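Local coordinates for 14-3-3 protein (Cryptosporidium parvum, PDB 3EFZ), which probably binds phosphoserine-containing partner proteins, as 14-3-3 proteins do in cell signalling and regulation, at residues R141-K146 with D177-E182. Numbering follows the deposited sequence.
Sequences RAFCIK and DALQRE
A142 and A178 face each other where this antiparallel helix pair comes nearest, CA to CA 4.6 Å, and their single-carbon side chains allow axes only 8.5 Å apart. The A178 methyl packs against backbone, its CB 3.6 Å from A142 O, a carbonyl already bonded to K146 N. The A142 methyl sits against CB of R181 and the CG and OE2 of E182, whose chain bends at chi2 and whose OE2 is hydrogen-bonded to T198 of helix 193-207. I145 supplies the apolar bulk: CG2, anti to the backbone N, packs on A178 CB at 4.0 Å, while the CG1 branch (chi1 -65°) carries CD1 over one face of the R181 guanidinium, 3.3 Å from NE. D177, one turn earlier, meets that guanidinium at its edge through a salt bridge with a weak hydrogen bond, R181 NE to D177 OD2 at 3.3 Å, which probably limits the plane's rotation. R141, bonded through NE to Y135 O, lays CB and CD 3.7 Å from R181 NH1, and a water accepts from R181 NH2 and, weakly, R141 NH1. Such antiparallel packing builds the all-helical 14-3-3 fold; K146, salt-bridged to D150, has its side chain about 6 Å from that of R153, predicted to contact phosphoserine. No direct hydrogen bond joins the segments: apolar groups bring the helices together, while the D177 carboxylate and shared water probably ease repulsion between the two arginines.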
ATOM      1  N   ARG B 141       7.439  19.362  11.732  1.00 36.36           N
ATOM      2  CA  ARG B 141       6.105  19.713  12.244  1.00 35.49           C
ATOM      3  C   ARG B 141       5.207  20.159  11.114  1.00 35.30           C
ATOM      4  O   ARG B 141       4.052  19.767  11.059  1.00 35.62           O
ATOM      5  CB  ARG B 141       6.177  20.794  13.323  1.00 34.62           C
ATOM      6  CG  ARG B 141       6.652  20.285  14.652  1.00 33.75           C
ATOM      7  CD  ARG B 141       6.528  21.376  15.711  1.00 32.27           C
ATOM      8  NE  ARG B 141       7.175  21.004  16.958  1.00 31.02           N
ATOM      9  CZ  ARG B 141       7.156  21.736  18.071  1.00 30.99           C
ATOM     10  NH1 ARG B 141       6.486  22.899  18.114  1.00 32.36           N
ATOM     11  NH2 ARG B 141       7.792  21.298  19.140  1.00 28.59           N
ATOM     12  N   ALA B 142       5.737  20.986  10.214  1.00 35.46           N
ATOM     13  CA  ALA B 142       4.986  21.425   9.041  1.00 35.63           C
ATOM     14  C   ALA B 142       4.646  20.212   8.167  1.00 35.67           C
ATOM     15  O   ALA B 142       3.543  20.114   7.650  1.00 35.38           O
ATOM     16  CB  ALA B 142       5.776  22.492   8.250  1.00 35.78           C
ATOM     17  N   PHE B 143       5.595  19.287   8.038  1.00 35.22           N
ATOM     18  CA  PHE B 143       5.384  18.055   7.297  1.00 36.30           C
ATOM     19  C   PHE B 143       4.148  17.281   7.797  1.00 35.88           C
ATOM     20  O   PHE B 143       3.313  16.870   6.999  1.00 35.53           O
ATOM     21  CB  PHE B 143       6.651  17.183   7.342  1.00 37.08           C
ATOM     22  CG  PHE B 143       6.500  15.846   6.655  1.00 38.91           C
ATOM     23  CD1 PHE B 143       6.960  15.662   5.360  1.00 41.91           C
ATOM     24  CD2 PHE B 143       5.890  14.772   7.303  1.00 40.54           C
ATOM     25  CE1 PHE B 143       6.833  14.410   4.714  1.00 42.14           C
ATOM     26  CE2 PHE B 143       5.754  13.533   6.663  1.00 41.37           C
ATOM     27  CZ  PHE B 143       6.227  13.359   5.372  1.00 40.61           C
ATOM     28  N   CYS B 144       4.057  17.065   9.112  1.00 36.36           N
ATOM     29  CA  CYS B 144       2.913  16.381   9.723  1.00 36.30           C
ATOM     30  C   CYS B 144       1.565  17.110   9.538  1.00 36.45           C
ATOM     31  O   CYS B 144       0.525  16.474   9.354  1.00 36.10           O
ATOM     32  CB  CYS B 144       3.173  16.160  11.212  1.00 36.70           C
ATOM     33  SG  CYS B 144       4.589  15.125  11.576  1.00 37.19           S
ATOM     34  N   ILE B 145       1.589  18.441   9.580  1.00 36.69           N
ATOM     35  CA  ILE B 145       0.377  19.251   9.449  1.00 36.02           C
ATOM     36  C   ILE B 145      -0.129  19.260   7.987  1.00 36.82           C
ATOM     37  O   ILE B 145      -1.342  19.184   7.741  1.00 37.02           O
ATOM     38  CB  ILE B 145       0.616  20.669  10.037  1.00 35.93           C
ATOM     39  CG1 ILE B 145       0.855  20.564  11.552  1.00 36.36           C
ATOM     40  CG2 ILE B 145      -0.543  21.649   9.712  1.00 33.80           C
ATOM     41  CD1 ILE B 145       1.504  21.809  12.179  1.00 36.41           C
ATOM     42  N   LYS B 146       0.792  19.327   7.023  1.00 36.10           N
ATOM     43  CA  LYS B 146       0.423  19.147   5.620  1.00 36.26           C
ATOM     44  C   LYS B 146      -0.249  17.774   5.405  1.00 36.75           C
ATOM     45  O   LYS B 146      -1.267  17.668   4.705  1.00 36.49           O
ATOM     46  CB  LYS B 146       1.638  19.277   4.686  1.00 35.18           C
ATOM     47  CG  LYS B 146       1.375  18.618   3.351  1.00 35.62           C
ATOM     48  CD  LYS B 146       2.571  18.461   2.467  1.00 35.97           C
ATOM     49  CE  LYS B 146       2.186  17.658   1.238  1.00 36.78           C
ATOM     50  NZ  LYS B 146       2.195  16.203   1.484  1.00 37.01           N
ATOM     51  N   ASP B 177      -1.627  26.571   7.750  1.00 35.90           N
ATOM     52  CA  ASP B 177      -0.769  26.478   8.939  1.00 36.90           C
ATOM     53  C   ASP B 177       0.621  25.957   8.569  1.00 36.10           C
ATOM     54  O   ASP B 177       1.633  26.557   8.929  1.00 36.36           O
ATOM     55  CB  ASP B 177      -1.429  25.598  10.031  1.00 37.16           C
ATOM     56  CG  ASP B 177      -0.624  25.552  11.334  1.00 39.44           C
ATOM     57  OD1 ASP B 177      -0.862  24.636  12.148  1.00 40.62           O
ATOM     58  OD2 ASP B 177       0.241  26.428  11.555  1.00 41.69           O
ATOM     59  N   ALA B 178       0.650  24.866   7.819  1.00 35.96           N
ATOM     60  CA  ALA B 178       1.896  24.284   7.299  1.00 36.17           C
ATOM     61  C   ALA B 178       2.664  25.275   6.407  1.00 36.18           C
ATOM     62  O   ALA B 178       3.863  25.463   6.581  1.00 36.03           O
ATOM     63  CB  ALA B 178       1.600  22.986   6.548  1.00 35.19           C
ATOM     64  N   LEU B 179       1.969  25.917   5.469  1.00 36.86           N
ATOM     65  CA  LEU B 179       2.569  26.986   4.645  1.00 36.96           C
ATOM     66  C   LEU B 179       3.179  28.133   5.458  1.00 37.22           C
ATOM     67  O   LEU B 179       4.302  28.576   5.162  1.00 37.41           O
ATOM     68  CB  LEU B 179       1.556  27.545   3.627  1.00 36.69           C
ATOM     69  CG  LEU B 179       1.146  26.670   2.436  1.00 37.05           C
ATOM     70  CD1 LEU B 179      -0.104  27.233   1.735  1.00 36.25           C
ATOM     71  CD2 LEU B 179       2.282  26.509   1.451  1.00 35.84           C
ATOM     72  N   GLN B 180       2.446  28.616   6.466  1.00 37.42           N
ATOM     73  CA  GLN B 180       2.948  29.680   7.341  1.00 38.24           C
ATOM     74  C   GLN B 180       4.205  29.241   8.108  1.00 37.93           C
ATOM     75  O   GLN B 180       5.164  30.012   8.232  1.00 38.44           O
ATOM     76  CB  GLN B 180       1.858  30.197   8.297  1.00 38.27           C
ATOM     77  CG  GLN B 180       2.340  31.244   9.337  1.00 41.90           C
ATOM     78  CD  GLN B 180       3.249  32.322   8.733  1.00 46.19           C
ATOM     79  OE1 GLN B 180       2.838  33.103   7.866  1.00 48.19           O
ATOM     80  NE2 GLN B 180       4.498  32.360   9.190  1.00 48.29           N
ATOM     81  N   ARG B 181       4.200  28.012   8.613  1.00 37.43           N
ATOM     82  CA  ARG B 181       5.382  27.456   9.275  1.00 37.58           C
ATOM     83  C   ARG B 181       6.565  27.322   8.309  1.00 37.39           C
ATOM     84  O   ARG B 181       7.697  27.666   8.653  1.00 37.55           O
ATOM     85  CB  ARG B 181       5.054  26.108   9.913  1.00 37.59           C
ATOM     86  CG  ARG B 181       4.200  26.195  11.156  1.00 37.36           C
ATOM     87  CD  ARG B 181       3.672  24.799  11.471  1.00 38.84           C
ATOM     88  NE  ARG B 181       2.851  24.749  12.678  1.00 37.79           N
ATOM     89  CZ  ARG B 181       3.292  24.367  13.876  1.00 39.22           C
ATOM     90  NH1 ARG B 181       4.574  24.031  14.078  1.00 36.06           N
ATOM     91  NH2 ARG B 181       2.443  24.341  14.889  1.00 39.93           N
ATOM     92  N   GLU B 182       6.299  26.847   7.094  1.00 37.20           N
ATOM     93  CA  GLU B 182       7.331  26.810   6.040  1.00 37.55           C
ATOM     94  C   GLU B 182       7.915  28.191   5.695  1.00 37.56           C
ATOM     95  O   GLU B 182       9.132  28.328   5.575  1.00 37.23           O
ATOM     96  CB  GLU B 182       6.819  26.077   4.795  1.00 36.96           C
ATOM     97  CG  GLU B 182       6.586  24.578   5.077  1.00 37.69           C
ATOM     98  CD  GLU B 182       5.443  23.969   4.280  1.00 37.05           C
ATOM     99  OE1 GLU B 182       4.918  24.644   3.372  1.00 36.61           O
ATOM    100  OE2 GLU B 182       5.067  22.815   4.578  1.00 36.61           O
TER
HETATM  101  O   HOH W   1       3.713  23.773  17.256  1.00 43.28           O